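Local coordinates for (R)-specific secondary-alkylsulfatase (Pseudomonas sp., PDB 4AXH), which hydrolyses secondary alkyl sulfates enantioselectively with strict inversion of configuration, using a two-zinc centre to release sulfate and (S)-alcohols, at residues N311-A315 / Q353-W357; Q108-N113 / V245-K251; D604-L609 / T632-D638; H568-W574 / K641-F646. All coordinates share one frame; numbering follows the deposited sequence. Where two conformers were deposited one is given.

Contact 1: residues N311-A315 / Q353-W357; sequences NAPPA and QQHNW. With ZN (zinc ion), chain C.
Pro314 lies over the rim of the Trp357 indole, beside Asn356 on the same face of it, and the neighbours change from Trp357 at CB to Asn356 at CD, with CG touching both. CB approaches the indole at CZ2 of Trp357, 3.9 Å away. CG sits above the indole face, displaced toward the rim, in an off-centre CH-pi contact with CG of Pro314 4.3 Å from the centroid of the five-membered ring of Trp357; its other neighbour is CB of Asn356. At the end of the ring, CD comes to 3.3 Å from OD1 of Asn356. The asparagine slides past the proline in the opposite direction: with its CG anti to the carbonyl carbon (chi1 -42°), the amide oxygen runs alongside the ring.

Earlier in the same loop, NE2 of Gln353 reaches the carbonyl O of Ala312 at 2.7 Å, but the bond is weak, bent to 121° at the hydrogen. Tyr368 OH is the stronger partner of that NE2, and it also bonds Ala312 O.

His355 lies between Gln353 and Asn356 in the chain, and its NE2 binds a zinc at 2.0 Å, with a water 2.1 Å from the metal. Asp183, His184 and Asp310 complete this site of the metallo-beta-lactamase fold. Asp310, which also binds the second zinc, directly precedes 311-315, so the contact sets the loop following one ligand against the loop carrying another, mainly through Pro314 packing, the weak Gln353 bond adding little.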
# COMPACT_ATOMS: atom_id res chain seq x y z
N ASN A 311 -11.80 -5.47 -15.47
CA ASN A 311 -11.65 -6.42 -14.38
C ASN A 311 -11.00 -7.74 -14.75
O ASN A 311 -10.47 -8.42 -13.85
CB ASN A 311 -12.99 -6.63 -13.70
CG ASN A 311 -13.50 -5.35 -13.14
OD1 ASN A 311 -12.77 -4.62 -12.46
ND2 ASN A 311 -14.72 -5.00 -13.51
N ALA A 312 -11.06 -8.13 -16.03
CA ALA A 312 -10.47 -9.39 -16.45
C ALA A 312 -10.02 -9.32 -17.89
O ALA A 312 -10.56 -10.04 -18.73
CB ALA A 312 -11.46 -10.52 -16.23
N PRO A 313 -9.01 -8.50 -18.23
CA PRO A 313 -8.58 -8.42 -19.64
C PRO A 313 -7.64 -9.56 -20.07
O PRO A 313 -7.11 -10.28 -19.22
CB PRO A 313 -7.91 -7.05 -19.69
CG PRO A 313 -7.33 -6.84 -18.35
CD PRO A 313 -8.21 -7.58 -17.38
N PRO A 314 -7.40 -9.73 -21.39
CA PRO A 314 -6.54 -10.83 -21.87
C PRO A 314 -5.04 -10.59 -21.75
O PRO A 314 -4.29 -10.74 -22.73
CB PRO A 314 -6.95 -11.00 -23.34
CG PRO A 314 -8.03 -10.05 -23.59
CD PRO A 314 -8.01 -9.02 -22.52
N ALA A 315 -4.60 -10.25 -20.52
CA ALA A 315 -3.23 -10.01 -20.05
C ALA A 315 -3.32 -9.81 -18.56
O ALA A 315 -4.40 -9.48 -18.05
CB ALA A 315 -2.65 -8.75 -20.69
N GLN A 353 -15.25 -6.85 -23.30
CA GLN A 353 -14.46 -6.02 -22.40
C GLN A 353 -14.26 -4.61 -22.93
O GLN A 353 -14.64 -4.33 -24.07
CB GLN A 353 -13.09 -6.67 -22.17
CG GLN A 353 -13.13 -7.96 -21.39
CD GLN A 353 -12.20 -8.94 -22.00
OE1 GLN A 353 -11.94 -8.92 -23.19
NE2 GLN A 353 -11.71 -9.81 -21.16
N GLN A 354 -13.66 -3.74 -22.11
CA GLN A 354 -13.41 -2.36 -22.51
C GLN A 354 -11.94 -2.14 -22.95
O GLN A 354 -11.50 -1.02 -23.22
CB GLN A 354 -13.92 -1.37 -21.44
CG GLN A 354 -15.43 -1.54 -21.14
CD GLN A 354 -16.28 -1.21 -22.36
OE1 GLN A 354 -16.69 -2.06 -23.14
NE2 GLN A 354 -16.55 0.06 -22.55
N HIS A 355 -11.22 -3.24 -23.06
CA HIS A 355 -9.90 -3.33 -23.63
C HIS A 355 -9.90 -4.67 -24.27
O HIS A 355 -10.41 -5.62 -23.66
CB HIS A 355 -8.79 -3.27 -22.57
CG HIS A 355 -8.58 -1.92 -22.01
ND1 HIS A 355 -8.08 -0.90 -22.78
CD2 HIS A 355 -8.84 -1.45 -20.77
CE1 HIS A 355 -8.03 0.15 -21.99
NE2 HIS A 355 -8.48 -0.14 -20.76
N ASN A 356 -9.38 -4.77 -25.50
CA ASN A 356 -9.23 -6.02 -26.27
C ASN A 356 -10.50 -6.72 -26.76
O ASN A 356 -11.60 -6.19 -26.66
CB ASN A 356 -8.30 -7.01 -25.58
CG ASN A 356 -7.07 -6.36 -25.00
OD1 ASN A 356 -6.97 -6.18 -23.80
ND2 ASN A 356 -6.11 -6.03 -25.85
N TRP A 357 -10.32 -7.92 -27.31
CA TRP A 357 -11.29 -8.76 -28.00
C TRP A 357 -12.22 -9.55 -27.09
O TRP A 357 -11.86 -9.87 -25.94
CB TRP A 357 -10.56 -9.72 -29.00
CG TRP A 357 -9.41 -10.41 -28.37
CD1 TRP A 357 -9.43 -11.57 -27.65
CD2 TRP A 357 -8.10 -9.86 -28.19
NE1 TRP A 357 -8.19 -11.81 -27.12
CE2 TRP A 357 -7.36 -10.77 -27.42
CE3 TRP A 357 -7.48 -8.66 -28.61
CZ2 TRP A 357 -6.01 -10.55 -27.08
CZ3 TRP A 357 -6.16 -8.42 -28.25
CH2 TRP A 357 -5.43 -9.36 -27.50
ZN ZN C . -9.25 0.98 -19.33
O HOH W 1 -4.52 -7.89 -23.44
O HOH W 2 -8.43 1.87 -17.60

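Contact 2: residues Q108-N113 / V245-K251; sequences QAQLNN and VDSGLFK
OD2 of Asp246 is gripped from two directions. ND2 of Asn112 reaches its syn lone pair at 2.8 Å, with amide and carboxylate planes only 17° apart, while the backbone N of Gly248 comes from above the carboxylate plane at 3.0 Å and closes an Asx turn. The same ND2 of Asn112 also donates to the carbonyl O of Gly248 at 2.8 Å; that oxygen lies in the amide plane, although the nitrogen stands above the carbonyl plane. With both acceptors in its plane, the amide has its rotation fixed.

OD1 of Asp246 takes a salt bridge from NZ of Lys251, 2.8 Å away. Bends along its chain fold this ammonium back toward the start of its own loop, where it also donates to O of Val245 at 2.8 Å and, across the contact, to O of Ala109 at 3.1 Å. Tyr89 adds a cation-pi partner. Beside these bonds, CB of Ala109 packs on CB of Asp246.

The contact therefore fastens the C-terminal part of helix 103-111 and the residues just after it to the loop between helix 222-233 and strand 266-268. Helix 58-64 packs against Gln108 and Leu111, Trp357 touches Asn112, and the side chain of Phe250 lies about 4 Å from that of the zinc ligand His355.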
# COMPACT_ATOMS: atom_id res chain seq x y z
N GLN A 108 0.75 -10.42 -29.12
CA GLN A 108 -0.21 -9.50 -28.50
C GLN A 108 -0.28 -8.22 -29.30
O GLN A 108 -1.38 -7.70 -29.51
CB GLN A 108 0.19 -9.21 -27.05
CG GLN A 108 -0.95 -8.66 -26.19
CD GLN A 108 -2.00 -9.63 -25.79
OE1 GLN A 108 -2.04 -10.80 -26.18
NE2 GLN A 108 -2.87 -9.17 -24.95
N ALA A 109 0.88 -7.74 -29.80
CA ALA A 109 1.00 -6.55 -30.64
C ALA A 109 0.14 -6.71 -31.88
O ALA A 109 -0.63 -5.81 -32.18
CB ALA A 109 2.47 -6.33 -31.03
N GLN A 110 0.20 -7.89 -32.52
CA GLN A 110 -0.55 -8.25 -33.73
C GLN A 110 -2.03 -8.28 -33.49
O GLN A 110 -2.78 -7.88 -34.37
CB GLN A 110 -0.11 -9.59 -34.31
CG GLN A 110 1.26 -9.57 -34.98
CD GLN A 110 1.54 -10.90 -35.61
OE1 GLN A 110 1.80 -11.89 -34.92
NE2 GLN A 110 1.40 -10.96 -36.91
N LEU A 111 -2.44 -8.79 -32.32
CA LEU A 111 -3.85 -8.88 -31.96
C LEU A 111 -4.42 -7.48 -31.77
O LEU A 111 -5.48 -7.16 -32.30
CB LEU A 111 -4.01 -9.73 -30.68
CG LEU A 111 -3.94 -11.27 -30.85
CD1 LEU A 111 -3.58 -11.95 -29.55
CD2 LEU A 111 -5.23 -11.81 -31.33
N ASN A 112 -3.67 -6.62 -31.08
CA ASN A 112 -4.03 -5.23 -30.77
C ASN A 112 -4.10 -4.33 -32.01
O ASN A 112 -4.51 -3.17 -31.89
CB ASN A 112 -3.09 -4.67 -29.67
CG ASN A 112 -3.39 -5.18 -28.29
OD1 ASN A 112 -4.54 -5.48 -27.96
ND2 ASN A 112 -2.38 -5.27 -27.43
N ASN A 113 -3.70 -4.87 -33.17
CA ASN A 113 -3.74 -4.20 -34.47
C ASN A 113 -5.09 -4.41 -35.13
O ASN A 113 -5.45 -3.65 -36.03
CB ASN A 113 -2.65 -4.73 -35.39
CG ASN A 113 -1.28 -4.23 -35.12
OD1 ASN A 113 -0.36 -4.99 -34.86
ND2 ASN A 113 -1.06 -2.97 -35.34
N VAL A 245 6.38 -1.03 -29.81
CA VAL A 245 5.58 -1.95 -30.61
C VAL A 245 4.13 -2.12 -30.15
O VAL A 245 3.25 -2.36 -30.98
CB VAL A 245 6.26 -3.33 -30.87
CG1 VAL A 245 7.56 -3.16 -31.64
CG2 VAL A 245 6.48 -4.13 -29.59
N ASP A 246 3.88 -2.05 -28.82
CA ASP A 246 2.56 -2.27 -28.22
C ASP A 246 2.55 -1.82 -26.76
O ASP A 246 3.61 -1.58 -26.17
CB ASP A 246 2.23 -3.79 -28.29
CG ASP A 246 0.76 -4.12 -28.12
OD1 ASP A 246 -0.04 -3.68 -28.96
OD2 ASP A 246 0.43 -4.88 -27.17
N SER A 247 1.35 -1.75 -26.17
CA SER A 247 1.19 -1.40 -24.76
C SER A 247 0.34 -2.42 -23.97
O SER A 247 -0.22 -2.09 -22.92
CB SER A 247 0.74 0.05 -24.58
OG SER A 247 1.80 0.95 -24.86
N GLY A 248 0.33 -3.67 -24.45
CA GLY A 248 -0.32 -4.79 -23.79
C GLY A 248 -1.80 -4.81 -23.99
O GLY A 248 -2.30 -5.69 -24.69
N LEU A 249 -2.51 -3.85 -23.39
CA LEU A 249 -3.96 -3.76 -23.50
C LEU A 249 -4.42 -2.83 -24.60
O LEU A 249 -5.63 -2.61 -24.77
CB LEU A 249 -4.58 -3.36 -22.15
CG LEU A 249 -4.28 -4.24 -20.96
CD1 LEU A 249 -4.81 -3.60 -19.70
CD2 LEU A 249 -4.86 -5.64 -21.16
N PHE A 250 -3.46 -2.22 -25.31
CA PHE A 250 -3.64 -1.28 -26.45
C PHE A 250 -2.30 -1.02 -27.09
O PHE A 250 -1.30 -1.55 -26.63
CB PHE A 250 -4.29 0.05 -26.02
CG PHE A 250 -3.77 0.60 -24.71
CD1 PHE A 250 -2.63 1.39 -24.67
CD2 PHE A 250 -4.43 0.32 -23.50
CE1 PHE A 250 -2.11 1.83 -23.46
CE2 PHE A 250 -3.92 0.78 -22.30
CZ PHE A 250 -2.76 1.52 -22.28
N LYS A 251 -2.28 -0.19 -28.13
CA LYS A 251 -1.04 0.13 -28.84
C LYS A 251 -0.17 1.13 -28.07
O LYS A 251 1.00 0.85 -27.84
CB LYS A 251 -1.33 0.61 -30.27
CG LYS A 251 -2.14 -0.35 -31.18
CD LYS A 251 -1.58 -1.77 -31.31
CE LYS A 251 -0.30 -1.89 -32.11
NZ LYS A 251 0.55 -2.99 -31.58

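Contact 3: residues D604-L609 / T632-D638; sequences DVTVKL and TVKLDGD
Strands 605-609 and 634-637 form an antiparallel ladder at one margin of the five-stranded sheet in the alkylsulfatase C-terminal domain, which belongs to the SCP2 clan. Thr606 with Asp636 and Lys608 with Lys634 are the hydrogen-bonded pairs: N of Thr606 meets O of Asp636 at 2.9 Å, and N of Lys608 meets O of Lys634 at 3.0 Å, each answered by the reverse bond. Val605 with Gly637 and Val607 with Leu635 alternate with them as non-hydrogen-bonded pairs. Past the end of the ladder, N of Asp638 donates to O of Asp604 at 2.7 Å.

The two faces differ in character. On one, CG1 of Val607, anti to the backbone N (chi1 -159°), touches both CG1 of Val633 at 3.7 Å and CD2 of Leu635 at 3.8 Å; the leucine lies beside it, pointing the same way. On the other, Thr606 and Asp636 stand side by side, and OG1 of the threonine may donate to the aspartate, a doubtful bond because Asp636 has two conformers. Lys608 and Lys634 share this polar, solvent-facing side.

Strand 634-637 is the outermost of the sheet within the chain, and 605-609 runs parallel to strand 570-576 on its inner flank. Helices 624-630 and 640-646 pack over the Val607 and Leu635 side, while helix 611-618 meets Leu609 and Val633.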
# COMPACT_ATOMS: atom_id res chain seq x y z
N ASP A 604 -6.69 35.91 10.41
CA ASP A 604 -5.90 37.05 9.95
C ASP A 604 -6.51 37.72 8.71
O ASP A 604 -6.49 38.94 8.60
CB ASP A 604 -4.45 36.63 9.66
CG ASP A 604 -3.71 36.09 10.87
OD1 ASP A 604 -3.34 36.89 11.76
OD2 ASP A 604 -3.51 34.86 10.94
N VAL A 605 -7.04 36.91 7.77
CA VAL A 605 -7.64 37.37 6.51
C VAL A 605 -8.87 36.51 6.20
O VAL A 605 -8.92 35.35 6.63
CB VAL A 605 -6.63 37.31 5.34
CG1 VAL A 605 -6.76 38.49 4.41
CG2 VAL A 605 -5.20 37.13 5.82
N THR A 606 -9.85 37.07 5.47
CA THR A 606 -11.08 36.40 5.04
C THR A 606 -11.23 36.66 3.54
O THR A 606 -11.15 37.80 3.11
CB THR A 606 -12.29 36.77 5.93
OG1 THR A 606 -11.96 36.48 7.29
CG2 THR A 606 -13.58 36.04 5.53
N VAL A 607 -11.33 35.59 2.75
CA VAL A 607 -11.36 35.67 1.29
C VAL A 607 -12.72 35.27 0.70
O VAL A 607 -13.02 34.08 0.58
CB VAL A 607 -10.18 34.89 0.63
CG1 VAL A 607 -9.92 35.39 -0.79
CG2 VAL A 607 -8.90 34.97 1.47
N LYS A 608 -13.54 36.27 0.35
CA LYS A 608 -14.85 36.07 -0.28
C LYS A 608 -14.67 36.09 -1.80
O LYS A 608 -14.13 37.06 -2.34
CB LYS A 608 -15.85 37.16 0.15
CG LYS A 608 -16.10 37.26 1.66
CD LYS A 608 -17.52 37.75 1.99
CE LYS A 608 -17.84 39.18 1.59
NZ LYS A 608 -19.30 39.43 1.53
N LEU A 609 -15.09 35.01 -2.48
CA LEU A 609 -14.99 34.79 -3.93
C LEU A 609 -15.92 33.67 -4.33
O LEU A 609 -16.58 33.09 -3.47
CB LEU A 609 -13.54 34.45 -4.35
CG LEU A 609 -12.94 33.05 -4.01
CD1 LEU A 609 -11.58 32.89 -4.62
CD2 LEU A 609 -12.81 32.83 -2.52
N THR A 632 -14.04 40.88 -7.74
CA THR A 632 -14.24 39.42 -7.73
C THR A 632 -13.62 38.72 -6.51
O THR A 632 -13.95 37.56 -6.23
CB THR A 632 -13.78 38.78 -9.05
OG1 THR A 632 -12.49 39.27 -9.42
CG2 THR A 632 -14.77 38.99 -10.16
N VAL A 633 -12.71 39.40 -5.82
CA VAL A 633 -12.07 38.92 -4.60
C VAL A 633 -12.15 40.03 -3.54
O VAL A 633 -11.39 41.01 -3.60
CB VAL A 633 -10.62 38.38 -4.79
CG1 VAL A 633 -10.00 37.96 -3.46
CG2 VAL A 633 -10.59 37.22 -5.78
N LYS A 634 -13.08 39.89 -2.59
CA LYS A 634 -13.24 40.85 -1.50
C LYS A 634 -12.50 40.33 -0.27
O LYS A 634 -12.60 39.14 0.05
CB LYS A 634 -14.72 41.14 -1.21
CG LYS A 634 -15.43 41.88 -2.34
CD LYS A 634 -16.76 42.45 -1.88
CE LYS A 634 -17.58 42.93 -3.06
NZ LYS A 634 -18.49 44.04 -2.69
N LEU A 635 -11.75 41.21 0.41
CA LEU A 635 -10.98 40.81 1.58
C LEU A 635 -11.34 41.55 2.87
O LEU A 635 -11.55 42.77 2.86
CB LEU A 635 -9.47 40.98 1.34
CG LEU A 635 -8.86 40.52 0.03
CD1 LEU A 635 -7.47 41.06 -0.11
CD2 LEU A 635 -8.83 39.00 -0.07
N ASP A 636 -11.37 40.78 3.97
CA ASP A 636 -11.62 41.24 5.35
C ASP A 636 -10.33 40.95 6.12
O ASP A 636 -9.67 39.93 5.85
CB ASP A 636 -12.83 40.48 5.96
CG ASP A 636 -12.92 40.49 7.48
OD1 ASP A 636 -13.34 41.53 8.04
OD2 ASP A 636 -12.59 39.46 8.11
N GLY A 637 -9.96 41.84 7.03
CA GLY A 637 -8.74 41.67 7.81
C GLY A 637 -7.48 42.01 7.05
O GLY A 637 -7.51 42.79 6.09
N ASP A 638 -6.35 41.41 7.47
CA ASP A 638 -5.02 41.65 6.93
C ASP A 638 -4.86 41.14 5.48
O ASP A 638 -4.24 40.10 5.24
CB ASP A 638 -3.94 41.05 7.87
CG ASP A 638 -2.57 41.68 7.80
OD1 ASP A 638 -2.24 42.31 6.76
OD2 ASP A 638 -1.79 41.51 8.78

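Contact 4: residues H568-W574 / K641-F646; sequences HDMTLNW and KLGEFF
His568 and Glu644 meet with their flat groups turned steeply, 77° apart. The imidazole points ND1 at OE2 of Glu644, 2.7 Å away, in a nearly straight bond (164° at the hydrogen); the oxygen lies close to the ring plane and is met on its anti side. Glu644 reaches the histidine as an extended chain, its CG anti to the backbone N, and its other oxygen is salt-bridged to Lys640, so both carboxylate oxygens are held. The proximity of that lysine probably helps to keep the glutamate ionised.

Met570 slides past Glu644 in the opposite direction, its CE lying 3.6 Å from CD of the glutamate. The methionine and Phe645 side chains cross at about a right angle, with SD of Met570 4.0 Å from CB of Phe645. Two residues farther along the strand, Leu572 brings CD2 obliquely to two helix residues, at 3.9 Å both from CD1 of Leu642 and from CB of Phe645.

Trp574 ends the row with the outer rim of its indole. CZ2 of the tryptophan comes to 3.5 Å from CD1 of Leu642, and its CH2 lies 3.9 Å from CZ of Phe646. The two rings approach from opposite directions and meet edge to edge, with no stacking of faces.

Strand 570-574 and helix 641-646 run 9.9 Å apart at their closest, crossing at -107°. The strand is the middle one of the five, between 581-588 and 605-609; Phe553 meets the Trp574 ring, and helix 624-630 reaches Leu642 and Phe646 through Leu624.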
# COMPACT_ATOMS: atom_id res chain seq x y z
N HIS A 568 6.06 32.42 8.88
CA HIS A 568 5.00 33.16 8.20
C HIS A 568 3.61 32.66 8.64
O HIS A 568 2.64 32.77 7.87
CB HIS A 568 5.18 33.10 6.67
CG HIS A 568 6.36 33.88 6.17
ND1 HIS A 568 6.21 35.17 5.66
CD2 HIS A 568 7.66 33.54 6.11
CE1 HIS A 568 7.42 35.56 5.31
NE2 HIS A 568 8.33 34.61 5.56
N ASP A 569 3.51 32.14 9.88
CA ASP A 569 2.29 31.61 10.48
C ASP A 569 1.16 32.59 10.35
O ASP A 569 1.36 33.79 10.55
CB ASP A 569 2.52 31.22 11.95
CG ASP A 569 3.53 30.09 12.19
OD1 ASP A 569 4.29 29.76 11.25
OD2 ASP A 569 3.55 29.55 13.31
N MET A 570 -0.01 32.09 9.95
CA MET A 570 -1.23 32.85 9.67
C MET A 570 -2.41 31.90 9.50
O MET A 570 -2.21 30.70 9.34
CB MET A 570 -1.07 33.66 8.36
CG MET A 570 -0.70 32.80 7.17
SD MET A 570 -0.85 33.60 5.56
CE MET A 570 0.85 34.10 5.31
N THR A 571 -3.63 32.45 9.50
CA THR A 571 -4.89 31.74 9.31
C THR A 571 -5.67 32.49 8.26
O THR A 571 -5.70 33.72 8.28
CB THR A 571 -5.68 31.64 10.61
OG1 THR A 571 -5.82 32.95 11.16
CG2 THR A 571 -5.03 30.71 11.62
N LEU A 572 -6.28 31.76 7.32
CA LEU A 572 -7.01 32.36 6.21
C LEU A 572 -8.37 31.72 6.05
O LEU A 572 -8.45 30.54 5.70
CB LEU A 572 -6.21 32.22 4.89
CG LEU A 572 -4.75 32.72 4.82
CD1 LEU A 572 -3.76 31.65 5.29
CD2 LEU A 572 -4.37 33.12 3.40
N ASN A 573 -9.46 32.47 6.30
CA ASN A 573 -10.81 32.00 6.05
C ASN A 573 -11.10 32.24 4.58
O ASN A 573 -10.64 33.23 4.01
CB ASN A 573 -11.84 32.73 6.91
CG ASN A 573 -11.95 32.20 8.31
OD1 ASN A 573 -11.55 31.06 8.61
ND2 ASN A 573 -12.52 33.00 9.19
N TRP A 574 -11.82 31.31 3.95
CA TRP A 574 -12.22 31.36 2.55
C TRP A 574 -13.72 31.10 2.51
O TRP A 574 -14.20 30.17 3.17
CB TRP A 574 -11.46 30.29 1.74
CG TRP A 574 -10.01 30.57 1.56
CD1 TRP A 574 -9.01 30.40 2.48
CD2 TRP A 574 -9.37 31.03 0.36
NE1 TRP A 574 -7.80 30.77 1.94
CE2 TRP A 574 -7.99 31.13 0.63
CE3 TRP A 574 -9.84 31.34 -0.93
CZ2 TRP A 574 -7.07 31.56 -0.33
CZ3 TRP A 574 -8.93 31.77 -1.88
CH2 TRP A 574 -7.56 31.88 -1.58
N LYS A 641 -1.74 39.33 3.82
CA LYS A 641 -1.47 37.91 4.06
C LYS A 641 -1.82 36.96 2.91
O LYS A 641 -1.26 35.87 2.86
CB LYS A 641 -2.07 37.42 5.40
CG LYS A 641 -1.63 38.19 6.64
CD LYS A 641 -0.47 37.52 7.37
CE LYS A 641 0.04 38.35 8.52
NZ LYS A 641 1.28 37.78 9.09
N LEU A 642 -2.72 37.36 2.00
CA LEU A 642 -3.08 36.50 0.87
C LEU A 642 -1.94 36.42 -0.12
O LEU A 642 -1.49 35.32 -0.45
CB LEU A 642 -4.39 36.91 0.18
CG LEU A 642 -4.96 35.89 -0.81
CD1 LEU A 642 -5.25 34.56 -0.13
CD2 LEU A 642 -6.24 36.41 -1.44
N GLY A 643 -1.45 37.59 -0.55
CA GLY A 643 -0.33 37.70 -1.48
C GLY A 643 0.92 37.05 -0.94
O GLY A 643 1.69 36.43 -1.70
N GLU A 644 1.11 37.17 0.40
CA GLU A 644 2.19 36.59 1.19
C GLU A 644 2.09 35.06 1.07
O GLU A 644 3.08 34.41 0.70
CB GLU A 644 2.03 37.02 2.68
CG GLU A 644 3.14 36.56 3.62
CD GLU A 644 3.04 36.99 5.07
OE1 GLU A 644 2.22 37.88 5.39
OE2 GLU A 644 3.80 36.43 5.90
N PHE A 645 0.89 34.51 1.33
CA PHE A 645 0.61 33.08 1.25
C PHE A 645 0.94 32.52 -0.14
O PHE A 645 1.67 31.53 -0.22
CB PHE A 645 -0.83 32.77 1.69
CG PHE A 645 -1.33 31.40 1.33
CD1 PHE A 645 -0.68 30.26 1.80
CD2 PHE A 645 -2.44 31.24 0.51
CE1 PHE A 645 -1.13 28.99 1.45
CE2 PHE A 645 -2.89 29.97 0.16
CZ PHE A 645 -2.23 28.85 0.63
N PHE A 646 0.46 33.17 -1.20
CA PHE A 646 0.69 32.78 -2.59
C PHE A 646 2.16 32.86 -3.04
O PHE A 646 2.54 32.18 -4.00
CB PHE A 646 -0.23 33.59 -3.53
CG PHE A 646 -1.63 33.05 -3.56
CD1 PHE A 646 -2.51 33.28 -2.50
CD2 PHE A 646 -2.06 32.25 -4.60
CE1 PHE A 646 -3.80 32.74 -2.51
CE2 PHE A 646 -3.35 31.72 -4.62
CZ PHE A 646 -4.21 31.97 -3.57

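In the fold
From the N terminus, contact 2 comes first, bringing the loop at 245-251 back to helix 103-111. Contact 1 follows in series, closing the shorter excursion between 311-315 and 353-357. The two touch, Gln108 NE2 probably bonding Pro314 O, so helix 103-111 is joined through them to the zinc-bearing loops. Some 200 residues later, contact 4 closes a long loop in the C-terminal domain by returning helix 640-646 to strand 570-576, and contact 3 falls wholly within that span. These two also touch: strands 570-576 and 605-609 are neighbours, and strand 634-637 leads directly into the helix. The pairs stand apart on opposite sides of the chain's centre, with nearest atoms at least about 35 Å apart.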